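Local coordinates for lambda phage protein with carbohydrate-binding module (Shewanella oneidensis, PDB 2A5Z) that is of unknown function but binds magnesium and has a jelly-roll fold with a carbohydrate-binding module, so that it probably recognises carbohydrate, at residues Asp48-Met56 with Ser64-Ser72; Ala110-Leu118 with Phe189-Phe197. One frame throughout, in Å; residues are numbered along the deposited sequence.

Contact 1 (Asp48-Met56 with Ser64-Ser72); sequences DFYASYDFM and SANNISLLS. With MG (magnesium ion), chain F.
The Y53 ring takes the methyl of A65 over one face, a CH-pi contact with A65 CB 3.9 Å from the ring centroid, while F55 N sits over the centre of the opposite face. Y53 CG lies anti to the backbone N (chi1 -178°), which sets the ring against A65 and L70. L70 serves two rings: CD1 meets Y53 CE2 at 3.9 Å, crossing near a right angle, and CD2 approaches F55 CE1 at 4.0 Å. At the edge of the Y53 ring stands the N66 amide, its plane turned 73° from the ring. N66 ND2 donates to S52 O (2.8 Å, 158° at the hydrogen), within both group planes. N66 and N67 are central in a type I' turn that joins the short strand 64-65 to strand 68-73; these belong to one jelly-roll sheet and pack on 48-53, within this chain an outermost strand of the other. I68, the last residue of the turn, lays CD1 on the strand backbone, 3.6 Å from S52 C. The N67 amide slides past F49, N67 ND2 3.6 Å from F49 CE1, and donates to T42 O. D54 chelates magnesium through O and OD1 (2.2 Å each), alongside F88, G89 and D247; D54 OD2 salt-bridges R259 of the second subunit.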
ATOM      1  N   ASP C  48       7.125  13.223 -13.501  1.00 24.98           N
ATOM      2  CA  ASP C  48       7.896  13.123 -12.268  1.00 24.81           C
ATOM      3  C   ASP C  48       7.539  11.828 -11.556  1.00 23.96           C
ATOM      4  O   ASP C  48       6.395  11.374 -11.626  1.00 24.56           O
ATOM      5  CB  ASP C  48       7.611  14.324 -11.359  1.00 25.37           C
ATOM      6  CG  ASP C  48       7.955  15.656 -12.015  1.00 27.85           C
ATOM      7  OD1 ASP C  48       9.145  16.046 -11.992  1.00 29.99           O
ATOM      8  OD2 ASP C  48       7.032  16.322 -12.546  1.00 30.31           O
ATOM      9  N   PHE C  49       8.520  11.206 -10.910  1.00 22.33           N
ATOM     10  CA  PHE C  49       8.234  10.078 -10.044  1.00 21.16           C
ATOM     11  C   PHE C  49       8.735  10.361  -8.641  1.00 20.34           C
ATOM     12  O   PHE C  49       9.850  10.843  -8.470  1.00 20.21           O
ATOM     13  CB  PHE C  49       8.856   8.774 -10.561  1.00 21.23           C
ATOM     14  CG  PHE C  49       8.650   7.607  -9.631  1.00 20.98           C
ATOM     15  CD1 PHE C  49       7.512   6.813  -9.734  1.00 21.21           C
ATOM     16  CD2 PHE C  49       9.582   7.321  -8.630  1.00 21.60           C
ATOM     17  CE1 PHE C  49       7.304   5.743  -8.866  1.00 21.06           C
ATOM     18  CE2 PHE C  49       9.382   6.259  -7.755  1.00 21.95           C
ATOM     19  CZ  PHE C  49       8.239   5.468  -7.873  1.00 20.95           C
ATOM     20  N   TYR C  50       7.903  10.048  -7.649  1.00 19.58           N
ATOM     21  CA  TYR C  50       8.284  10.150  -6.249  1.00 18.73           C
ATOM     22  C   TYR C  50       7.784   8.947  -5.448  1.00 18.34           C
ATOM     23  O   TYR C  50       6.648   8.511  -5.625  1.00 18.11           O
ATOM     24  CB  TYR C  50       7.738  11.446  -5.630  1.00 18.99           C
ATOM     25  CG  TYR C  50       8.323  11.704  -4.268  1.00 18.90           C
ATOM     26  CD1 TYR C  50       9.523  12.405  -4.133  1.00 19.07           C
ATOM     27  CD2 TYR C  50       7.708  11.213  -3.117  1.00 18.68           C
ATOM     28  CE1 TYR C  50      10.087  12.629  -2.877  1.00 19.93           C
ATOM     29  CE2 TYR C  50       8.275  11.423  -1.852  1.00 17.59           C
ATOM     30  CZ  TYR C  50       9.457  12.127  -1.750  1.00 18.46           C
ATOM     31  OH  TYR C  50      10.014  12.349  -0.519  1.00 20.70           O
ATOM     32  N   ALA C  51       8.639   8.421  -4.572  1.00 17.44           N
ATOM     33  CA  ALA C  51       8.243   7.406  -3.594  1.00 17.62           C
ATOM     34  C   ALA C  51       9.111   7.526  -2.342  1.00 17.79           C
ATOM     35  O   ALA C  51      10.292   7.853  -2.430  1.00 18.03           O
ATOM     36  CB  ALA C  51       8.349   5.996  -4.181  1.00 17.01           C
ATOM     37  N   SER C  52       8.517   7.285  -1.180  1.00 17.91           N
ATOM     38  CA  SER C  52       9.275   7.282   0.064  1.00 17.79           C
ATOM     39  C   SER C  52       8.633   6.342   1.071  1.00 17.31           C
ATOM     40  O   SER C  52       7.431   6.078   1.009  1.00 17.27           O
ATOM     41  CB  SER C  52       9.375   8.695   0.641  1.00 17.55           C
ATOM     42  OG  SER C  52       8.119   9.125   1.117  1.00 19.49           O
ATOM     43  N   TYR C  53       9.444   5.820   1.980  1.00 16.75           N
ATOM     44  CA  TYR C  53       8.926   5.027   3.084  1.00 16.14           C
ATOM     45  C   TYR C  53       9.693   5.346   4.370  1.00 15.66           C
ATOM     46  O   TYR C  53      10.912   5.474   4.352  1.00 15.12           O
ATOM     47  CB  TYR C  53       8.923   3.528   2.753  1.00 16.12           C
ATOM     48  CG  TYR C  53       8.348   2.696   3.879  1.00 16.75           C
ATOM     49  CD1 TYR C  53       7.059   2.951   4.368  1.00 16.13           C
ATOM     50  CD2 TYR C  53       9.101   1.686   4.482  1.00 15.47           C
ATOM     51  CE1 TYR C  53       6.534   2.214   5.421  1.00 16.88           C
ATOM     52  CE2 TYR C  53       8.581   0.941   5.532  1.00 16.22           C
ATOM     53  CZ  TYR C  53       7.296   1.216   5.989  1.00 15.87           C
ATOM     54  OH  TYR C  53       6.785   0.498   7.028  1.00 17.65           O
ATOM     55  N   ASP C  54       8.958   5.497   5.474  1.00 15.31           N
ATOM     56  CA  ASP C  54       9.504   5.987   6.738  1.00 15.66           C
ATOM     57  C   ASP C  54       9.577   4.903   7.824  1.00 15.48           C
ATOM     58  O   ASP C  54       9.803   5.211   8.987  1.00 15.62           O
ATOM     59  CB  ASP C  54       8.669   7.184   7.242  1.00 15.42           C
ATOM     60  CG  ASP C  54       9.494   8.214   8.016  1.00 15.69           C
ATOM     61  OD1 ASP C  54      10.676   7.969   8.311  1.00 15.73           O
ATOM     62  OD2 ASP C  54       8.962   9.304   8.332  1.00 16.72           O
ATOM     63  N   PHE C  55       9.346   3.649   7.449  1.00 15.84           N
ATOM     64  CA  PHE C  55       9.579   2.495   8.336  1.00 15.82           C
ATOM     65  C   PHE C  55       8.858   2.541   9.685  1.00 15.92           C
ATOM     66  O   PHE C  55       9.451   2.259  10.719  1.00 16.30           O
ATOM     67  CB  PHE C  55      11.092   2.239   8.491  1.00 15.74           C
ATOM     68  CG  PHE C  55      11.745   1.825   7.211  1.00 15.56           C
ATOM     69  CD1 PHE C  55      11.866   0.477   6.882  1.00 16.21           C
ATOM     70  CD2 PHE C  55      12.192   2.787   6.303  1.00 15.14           C
ATOM     71  CE1 PHE C  55      12.452   0.087   5.678  1.00 17.13           C
ATOM     72  CE2 PHE C  55      12.773   2.417   5.098  1.00 15.33           C
ATOM     73  CZ  PHE C  55      12.906   1.063   4.779  1.00 16.46           C
HETATM   74  N   MSE C  56       7.568   2.873   9.654  1.00 16.03           N
HETATM   75  CA  MSE C  56       6.739   2.891  10.862  1.00 16.35           C
HETATM   76  C   MSE C  56       5.793   1.693  10.962  1.00 16.21           C
HETATM   77  O   MSE C  56       5.248   1.433  12.032  1.00 16.19           O
HETATM   78  CB  MSE C  56       5.961   4.221  10.982  1.00 15.89           C
HETATM   79  CG  MSE C  56       4.649   4.287  10.177  1.00 16.62           C
HETATM   80 SE   MSE C  56       4.827   4.456   8.385  1.00 13.32          SE
HETATM   81  CE  MSE C  56       5.040   6.218   8.243  1.00 15.14           C
ATOM     82  N   SER C  64       6.379  -4.754   0.633  1.00 18.24           N
ATOM     83  CA  SER C  64       6.462  -3.467  -0.063  1.00 18.31           C
ATOM     84  C   SER C  64       5.639  -2.397   0.628  1.00 18.39           C
ATOM     85  O   SER C  64       4.768  -2.715   1.426  1.00 18.37           O
ATOM     86  CB  SER C  64       6.003  -3.597  -1.522  1.00 18.61           C
ATOM     87  OG  SER C  64       4.650  -4.000  -1.601  1.00 18.99           O
ATOM     88  N   ALA C  65       5.926  -1.133   0.299  1.00 18.14           N
ATOM     89  CA  ALA C  65       5.174   0.027   0.783  1.00 18.27           C
ATOM     90  C   ALA C  65       5.488   1.219  -0.110  1.00 17.85           C
ATOM     91  O   ALA C  65       6.641   1.441  -0.456  1.00 17.99           O
ATOM     92  CB  ALA C  65       5.558   0.351   2.241  1.00 18.25           C
ATOM     93  N   ASN C  66       4.465   1.978  -0.486  1.00 18.04           N
ATOM     94  CA  ASN C  66       4.624   3.175  -1.329  1.00 18.07           C
ATOM     95  C   ASN C  66       5.533   2.967  -2.555  1.00 17.78           C
ATOM     96  O   ASN C  66       6.436   3.769  -2.808  1.00 17.56           O
ATOM     97  CB  ASN C  66       5.108   4.366  -0.486  1.00 17.78           C
ATOM     98  CG  ASN C  66       4.290   4.560   0.779  1.00 19.48           C
ATOM     99  OD1 ASN C  66       3.106   4.229   0.818  1.00 19.38           O
ATOM    100  ND2 ASN C  66       4.921   5.104   1.825  1.00 19.54           N
ATOM    101  N   ASN C  67       5.278   1.885  -3.295  1.00 17.54           N
ATOM    102  CA  ASN C  67       6.031   1.496  -4.517  1.00 17.63           C
ATOM    103  C   ASN C  67       7.370   0.780  -4.285  1.00 16.98           C
ATOM    104  O   ASN C  67       7.946   0.228  -5.228  1.00 16.79           O
ATOM    105  CB  ASN C  67       6.255   2.692  -5.470  1.00 17.92           C
ATOM    106  CG  ASN C  67       4.951   3.291  -6.000  1.00 18.91           C
ATOM    107  OD1 ASN C  67       3.914   2.621  -6.039  1.00 20.23           O
ATOM    108  ND2 ASN C  67       5.004   4.562  -6.414  1.00 16.57           N
ATOM    109  N   ILE C  68       7.852   0.797  -3.042  1.00 16.72           N
ATOM    110  CA  ILE C  68       9.208   0.351  -2.698  1.00 16.30           C
ATOM    111  C   ILE C  68       9.181  -1.089  -2.212  1.00 16.93           C
ATOM    112  O   ILE C  68       8.378  -1.429  -1.341  1.00 16.32           O
ATOM    113  CB  ILE C  68       9.848   1.275  -1.620  1.00 16.05           C
ATOM    114  CG1 ILE C  68      10.001   2.700  -2.167  1.00 15.68           C
ATOM    115  CG2 ILE C  68      11.219   0.742  -1.136  1.00 15.13           C
ATOM    116  CD1 ILE C  68       9.866   3.774  -1.091  1.00 15.52           C
ATOM    117  N   SER C  69      10.057  -1.919  -2.789  1.00 16.89           N
ATOM    118  CA  SER C  69      10.216  -3.320  -2.387  1.00 17.57           C
ATOM    119  C   SER C  69      10.923  -3.393  -1.045  1.00 17.53           C
ATOM    120  O   SER C  69      11.883  -2.667  -0.821  1.00 17.18           O
ATOM    121  CB  SER C  69      11.054  -4.086  -3.420  1.00 17.45           C
ATOM    122  OG  SER C  69      10.537  -3.918  -4.727  1.00 18.59           O
ATOM    123  N   LEU C  70      10.440  -4.259  -0.155  1.00 17.88           N
ATOM    124  CA  LEU C  70      11.047  -4.425   1.163  1.00 17.80           C
ATOM    125  C   LEU C  70      11.357  -5.897   1.333  1.00 17.79           C
ATOM    126  O   LEU C  70      10.515  -6.687   1.748  1.00 17.44           O
ATOM    127  CB  LEU C  70      10.132  -3.894   2.267  1.00 18.07           C
ATOM    128  CG  LEU C  70       9.714  -2.423   2.136  1.00 18.55           C
ATOM    129  CD1 LEU C  70       8.555  -2.122   3.058  1.00 19.62           C
ATOM    130  CD2 LEU C  70      10.905  -1.479   2.389  1.00 17.71           C
ATOM    131  N   LEU C  71      12.583  -6.253   0.981  1.00 17.77           N
ATOM    132  CA  LEU C  71      12.908  -7.640   0.692  1.00 17.45           C
ATOM    133  C   LEU C  71      13.818  -8.234   1.736  1.00 17.60           C
ATOM    134  O   LEU C  71      14.923  -7.739   1.965  1.00 16.70           O
ATOM    135  CB  LEU C  71      13.537  -7.742  -0.703  1.00 17.80           C
ATOM    136  CG  LEU C  71      12.663  -7.210  -1.847  1.00 17.19           C
ATOM    137  CD1 LEU C  71      13.396  -7.242  -3.182  1.00 16.14           C
ATOM    138  CD2 LEU C  71      11.387  -8.012  -1.928  1.00 18.27           C
ATOM    139  N   SER C  72      13.319  -9.285   2.382  1.00 17.87           N
ATOM    140  CA  SER C  72      14.081 -10.065   3.341  1.00 18.12           C
ATOM    141  C   SER C  72      14.520 -11.377   2.702  1.00 18.55           C
ATOM    142  O   SER C  72      13.731 -12.027   2.005  1.00 18.55           O
ATOM    143  CB  SER C  72      13.229 -10.344   4.577  1.00 18.36           C
ATOM    144  OG  SER C  72      13.006  -9.150   5.307  1.00 18.87           O
TER
HETATM  145 MG    MG F 701      11.451   6.450   9.643  1.00 15.28          MG

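Contact 2 (Ala110-Leu118 with Phe189-Phe197); sequences AIFPKESEL and FKMLTDDRF
K190 reaches E117 by a bend at chi2 (57°) that lets NZ donate to E117 O at 2.8 Å, tilted out of the carbonyl plane. The E117 carboxylate is nearby, though too far for a salt bridge. At M191 the backbone takes over: its N donates to L118 O (2.9 Å, 171° at the hydrogen), and a water bridges M191 O to E117 OE2. The side chain of M191, a selenomethionine, runs into the loop 112-118, where SE lies 3.4 Å from P113 O and 3.7 Å from S116 OG. That hydroxyl is held by P113 O, which also accepts from S116 N, gripping the 3-10 turn twice. A bend at chi3 (-66°) brings the M191 methyl CE to 3.9 Å from L118 CB. At T193, CG2 lies alongside the E117 side chain, 3.6 Å from E117 CD, while the aliphatic part of K114 passes T193 O, K114 CD being 3.2 Å from it. D194 OD1 accepts from R196 N in an Asx turn, and D194 OD2 makes a salt bridge with R196 NE, in the plane of the guanidinium. D195 sets CB beside K114 CB, and its carboxylate pairs with R220. The contact joins the loop between strands 102-107 and 119-125 to the end of strand 184-191 and the turn before strand 197-203, with L118 packed on strands 226-228 and 245-254.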
ATOM      1  N   ALA C 110      14.922  -0.940 -14.339  1.00 16.77           N
ATOM      2  CA  ALA C 110      14.325  -0.798 -15.679  1.00 17.35           C
ATOM      3  C   ALA C 110      13.501   0.474 -15.851  1.00 17.90           C
ATOM      4  O   ALA C 110      13.444   1.047 -16.938  1.00 17.72           O
ATOM      5  CB  ALA C 110      13.472  -2.024 -16.022  1.00 16.87           C
ATOM      6  N   ILE C 111      12.872   0.909 -14.764  1.00 18.33           N
ATOM      7  CA  ILE C 111      12.009   2.082 -14.792  1.00 18.70           C
ATOM      8  C   ILE C 111      12.776   3.386 -14.555  1.00 18.55           C
ATOM      9  O   ILE C 111      12.212   4.473 -14.657  1.00 18.13           O
ATOM     10  CB  ILE C 111      10.827   1.944 -13.781  1.00 19.29           C
ATOM     11  CG1 ILE C 111      11.344   1.843 -12.344  1.00 18.97           C
ATOM     12  CG2 ILE C 111       9.934   0.740 -14.154  1.00 18.83           C
ATOM     13  CD1 ILE C 111      10.275   2.065 -11.284  1.00 18.41           C
ATOM     14  N   PHE C 112      14.061   3.268 -14.219  1.00 18.23           N
ATOM     15  CA  PHE C 112      14.912   4.440 -14.012  1.00 17.87           C
ATOM     16  C   PHE C 112      16.116   4.360 -14.962  1.00 17.54           C
ATOM     17  O   PHE C 112      17.234   4.070 -14.536  1.00 17.21           O
ATOM     18  CB  PHE C 112      15.374   4.553 -12.548  1.00 17.68           C
ATOM     19  CG  PHE C 112      14.243   4.685 -11.548  1.00 18.16           C
ATOM     20  CD1 PHE C 112      13.348   5.754 -11.614  1.00 18.10           C
ATOM     21  CD2 PHE C 112      14.085   3.742 -10.534  1.00 18.18           C
ATOM     22  CE1 PHE C 112      12.300   5.875 -10.694  1.00 18.69           C
ATOM     23  CE2 PHE C 112      13.054   3.859  -9.604  1.00 18.86           C
ATOM     24  CZ  PHE C 112      12.157   4.924  -9.682  1.00 18.35           C
ATOM     25  N   PRO C 113      15.889   4.602 -16.265  1.00 17.71           N
ATOM     26  CA  PRO C 113      17.026   4.607 -17.173  1.00 17.50           C
ATOM     27  C   PRO C 113      17.900   5.838 -16.880  1.00 17.76           C
ATOM     28  O   PRO C 113      17.456   6.749 -16.166  1.00 16.97           O
ATOM     29  CB  PRO C 113      16.369   4.689 -18.554  1.00 17.59           C
ATOM     30  CG  PRO C 113      15.066   5.348 -18.312  1.00 18.40           C
ATOM     31  CD  PRO C 113      14.620   4.902 -16.954  1.00 17.41           C
ATOM     32  N   LYS C 114      19.119   5.864 -17.414  1.00 18.06           N
ATOM     33  CA  LYS C 114      20.080   6.944 -17.106  1.00 18.51           C
ATOM     34  C   LYS C 114      19.525   8.366 -17.254  1.00 18.62           C
ATOM     35  O   LYS C 114      19.846   9.257 -16.457  1.00 18.67           O
ATOM     36  CB  LYS C 114      21.395   6.776 -17.888  1.00 18.60           C
ATOM     37  CG  LYS C 114      21.297   6.830 -19.401  1.00 18.75           C
ATOM     38  CD  LYS C 114      22.659   6.558 -20.019  1.00 19.20           C
ATOM     39  CE  LYS C 114      22.655   6.728 -21.525  1.00 21.35           C
ATOM     40  NZ  LYS C 114      22.129   5.503 -22.205  1.00 25.11           N
ATOM     41  N   GLU C 115      18.672   8.573 -18.252  1.00 18.69           N
ATOM     42  CA  GLU C 115      18.093   9.895 -18.491  1.00 19.30           C
ATOM     43  C   GLU C 115      17.062  10.329 -17.424  1.00 19.00           C
ATOM     44  O   GLU C 115      16.670  11.495 -17.375  1.00 18.81           O
ATOM     45  CB  GLU C 115      17.499   9.982 -19.908  1.00 19.58           C
ATOM     46  CG  GLU C 115      16.278   9.110 -20.129  1.00 21.74           C
ATOM     47  CD  GLU C 115      16.596   7.706 -20.663  1.00 24.59           C
ATOM     48  OE1 GLU C 115      15.615   6.998 -21.005  1.00 26.54           O
ATOM     49  OE2 GLU C 115      17.788   7.313 -20.761  1.00 23.48           O
ATOM     50  N   SER C 116      16.642   9.396 -16.570  1.00 18.66           N
ATOM     51  CA  SER C 116      15.735   9.700 -15.458  1.00 18.33           C
ATOM     52  C   SER C 116      16.428  10.458 -14.320  1.00 18.54           C
ATOM     53  O   SER C 116      15.760  11.100 -13.497  1.00 17.71           O
ATOM     54  CB  SER C 116      15.108   8.419 -14.901  1.00 18.48           C
ATOM     55  OG  SER C 116      16.059   7.637 -14.194  1.00 18.36           O
ATOM     56  N   GLU C 117      17.762  10.362 -14.276  1.00 18.48           N
ATOM     57  CA  GLU C 117      18.588  11.016 -13.246  1.00 18.41           C
ATOM     58  C   GLU C 117      18.023  10.776 -11.848  1.00 18.28           C
ATOM     59  O   GLU C 117      17.867  11.704 -11.046  1.00 18.40           O
ATOM     60  CB  GLU C 117      18.728  12.514 -13.508  1.00 18.60           C
ATOM     61  CG  GLU C 117      19.318  12.855 -14.859  1.00 19.57           C
ATOM     62  CD  GLU C 117      19.553  14.344 -15.030  1.00 20.52           C
ATOM     63  OE1 GLU C 117      18.869  14.971 -15.866  1.00 21.67           O
ATOM     64  OE2 GLU C 117      20.420  14.891 -14.325  1.00 20.42           O
ATOM     65  N   LEU C 118      17.715   9.512 -11.580  1.00 18.16           N
ATOM     66  CA  LEU C 118      17.200   9.071 -10.293  1.00 18.06           C
ATOM     67  C   LEU C 118      18.078   9.562  -9.145  1.00 18.63           C
ATOM     68  O   LEU C 118      19.316   9.519  -9.211  1.00 18.58           O
ATOM     69  CB  LEU C 118      17.091   7.538 -10.268  1.00 17.87           C
ATOM     70  CG  LEU C 118      16.726   6.837  -8.952  1.00 17.95           C
ATOM     71  CD1 LEU C 118      15.253   7.001  -8.620  1.00 16.67           C
ATOM     72  CD2 LEU C 118      17.082   5.355  -8.997  1.00 17.50           C
ATOM     73  N   PHE C 189      22.413   9.213  -3.386  1.00 19.00           N
ATOM     74  CA  PHE C 189      22.960   8.582  -4.572  1.00 18.66           C
ATOM     75  C   PHE C 189      22.324   9.307  -5.773  1.00 18.43           C
ATOM     76  O   PHE C 189      21.113   9.503  -5.815  1.00 18.23           O
ATOM     77  CB  PHE C 189      22.646   7.075  -4.546  1.00 18.44           C
ATOM     78  CG  PHE C 189      23.006   6.342  -5.821  1.00 18.77           C
ATOM     79  CD1 PHE C 189      24.121   5.520  -5.870  1.00 18.84           C
ATOM     80  CD2 PHE C 189      22.211   6.466  -6.967  1.00 20.13           C
ATOM     81  CE1 PHE C 189      24.455   4.831  -7.041  1.00 18.88           C
ATOM     82  CE2 PHE C 189      22.536   5.797  -8.145  1.00 19.65           C
ATOM     83  CZ  PHE C 189      23.655   4.976  -8.183  1.00 19.64           C
ATOM     84  N   LYS C 190      23.145   9.742  -6.724  1.00 18.18           N
ATOM     85  CA  LYS C 190      22.647  10.507  -7.872  1.00 17.84           C
ATOM     86  C   LYS C 190      23.059   9.853  -9.192  1.00 17.30           C
ATOM     87  O   LYS C 190      24.244   9.717  -9.484  1.00 17.81           O
ATOM     88  CB  LYS C 190      23.117  11.970  -7.794  1.00 17.99           C
ATOM     89  CG  LYS C 190      22.640  12.892  -8.936  1.00 19.31           C
ATOM     90  CD  LYS C 190      21.121  12.931  -9.059  1.00 21.53           C
ATOM     91  CE  LYS C 190      20.663  14.164  -9.821  1.00 23.71           C
ATOM     92  NZ  LYS C 190      19.265  13.951 -10.268  1.00 25.79           N
HETATM   93  N   MSE C 191      22.063   9.434  -9.966  1.00 16.54           N
HETATM   94  CA  MSE C 191      22.263   8.848 -11.294  1.00 15.20           C
HETATM   95  C   MSE C 191      22.577   9.967 -12.278  1.00 16.41           C
HETATM   96  O   MSE C 191      21.842  10.948 -12.371  1.00 16.65           O
HETATM   97  CB  MSE C 191      20.991   8.096 -11.710  1.00 15.24           C
HETATM   98  CG  MSE C 191      21.000   7.406 -13.080  1.00 14.82           C
HETATM   99 SE   MSE C 191      19.476   6.455 -13.422  1.00  9.86          SE
HETATM  100  CE  MSE C 191      19.576   5.150 -12.194  1.00 12.16           C
ATOM    101  N   LEU C 192      23.678   9.824 -13.004  1.00 17.16           N
ATOM    102  CA  LEU C 192      24.093  10.830 -13.971  1.00 17.81           C
ATOM    103  C   LEU C 192      23.610  10.402 -15.357  1.00 18.14           C
ATOM    104  O   LEU C 192      23.307   9.222 -15.574  1.00 18.00           O
ATOM    105  CB  LEU C 192      25.616  11.045 -13.915  1.00 17.82           C
ATOM    106  CG  LEU C 192      26.214  11.366 -12.529  1.00 18.28           C
ATOM    107  CD1 LEU C 192      27.740  11.478 -12.591  1.00 20.34           C
ATOM    108  CD2 LEU C 192      25.645  12.629 -11.900  1.00 19.47           C
ATOM    109  N   THR C 193      23.524  11.359 -16.279  1.00 18.64           N
ATOM    110  CA  THR C 193      22.932  11.124 -17.610  1.00 19.27           C
ATOM    111  C   THR C 193      23.703  10.125 -18.493  1.00 19.50           C
ATOM    112  O   THR C 193      23.164   9.644 -19.497  1.00 19.65           O
ATOM    113  CB  THR C 193      22.718  12.451 -18.408  1.00 19.38           C
ATOM    114  OG1 THR C 193      23.929  13.214 -18.421  1.00 19.42           O
ATOM    115  CG2 THR C 193      21.606  13.286 -17.790  1.00 20.02           C
ATOM    116  N   ASP C 194      24.956   9.839 -18.130  1.00 19.75           N
ATOM    117  CA  ASP C 194      25.769   8.820 -18.806  1.00 20.13           C
ATOM    118  C   ASP C 194      25.841   7.492 -18.024  1.00 20.27           C
ATOM    119  O   ASP C 194      26.631   6.607 -18.359  1.00 20.19           O
ATOM    120  CB  ASP C 194      27.174   9.357 -19.091  1.00 20.52           C
ATOM    121  CG  ASP C 194      27.900   9.830 -17.826  1.00 21.35           C
ATOM    122  OD1 ASP C 194      27.324   9.760 -16.716  1.00 22.74           O
ATOM    123  OD2 ASP C 194      29.058  10.287 -17.943  1.00 22.12           O
ATOM    124  N   ASP C 195      25.006   7.376 -16.991  1.00 19.95           N
ATOM    125  CA  ASP C 195      24.881   6.184 -16.132  1.00 20.07           C
ATOM    126  C   ASP C 195      26.026   6.022 -15.135  1.00 19.67           C
ATOM    127  O   ASP C 195      26.130   5.001 -14.458  1.00 19.79           O
ATOM    128  CB  ASP C 195      24.621   4.886 -16.925  1.00 20.28           C
ATOM    129  CG  ASP C 195      23.554   3.990 -16.265  1.00 21.45           C
ATOM    130  OD1 ASP C 195      22.760   4.484 -15.430  1.00 21.50           O
ATOM    131  OD2 ASP C 195      23.493   2.784 -16.601  1.00 23.71           O
ATOM    132  N   ARG C 196      26.875   7.039 -15.040  1.00 18.81           N
ATOM    133  CA  ARG C 196      27.794   7.149 -13.925  1.00 18.45           C
ATOM    134  C   ARG C 196      26.966   7.562 -12.719  1.00 17.90           C
ATOM    135  O   ARG C 196      25.766   7.811 -12.848  1.00 18.23           O
ATOM    136  CB  ARG C 196      28.884   8.181 -14.209  1.00 18.17           C
ATOM    137  CG  ARG C 196      29.825   7.810 -15.349  1.00 18.60           C
ATOM    138  CD  ARG C 196      31.012   8.777 -15.439  1.00 19.61           C
ATOM    139  NE  ARG C 196      30.604  10.162 -15.660  1.00 22.98           N
ATOM    140  CZ  ARG C 196      30.936  11.191 -14.882  1.00 24.28           C
ATOM    141  NH1 ARG C 196      31.711  11.027 -13.813  1.00 25.16           N
ATOM    142  NH2 ARG C 196      30.508  12.402 -15.191  1.00 25.50           N
ATOM    143  N   PHE C 197      27.593   7.626 -11.550  1.00 17.64           N
ATOM    144  CA  PHE C 197      26.894   8.020 -10.330  1.00 17.17           C
ATOM    145  C   PHE C 197      27.749   8.907  -9.437  1.00 17.01           C
ATOM    146  O   PHE C 197      28.986   8.895  -9.507  1.00 16.82           O
ATOM    147  CB  PHE C 197      26.420   6.789  -9.551  1.00 16.63           C
ATOM    148  CG  PHE C 197      27.539   5.977  -8.943  1.00 16.82           C
ATOM    149  CD1 PHE C 197      28.067   6.308  -7.699  1.00 15.75           C
ATOM    150  CD2 PHE C 197      28.069   4.880  -9.618  1.00 15.98           C
ATOM    151  CE1 PHE C 197      29.098   5.569  -7.140  1.00 16.26           C
ATOM    152  CE2 PHE C 197      29.094   4.132  -9.052  1.00 15.85           C
ATOM    153  CZ  PHE C 197      29.610   4.481  -7.815  1.00 15.58           C
TER
HETATM  154  O   HOH W   1      22.168  13.699 -12.795  1.00 25.65           O

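Overall arrangement
The centres of contact 1 and contact 2 lie about 19 Å apart, and both reach the six-stranded antiparallel sheet of the jelly roll: strand 48-53 forms one outer edge within this chain, and strands 245-254 and 119-125 separate it from strand 184-191. They nevertheless touch, because the ring of F49 meets that of F112 edge-to-face, with F49 CE2 3.6 Å from F112 CZ. Contact 1 holds the D54 magnesium ligand, whereas contact 2 lies far from that ion, F112 CZ being 19.4 Å from the metal; another bound magnesium is about 12 Å from the F112 side chain. Both contacts also border the third subunit: N67 and I111 each pack on its M56.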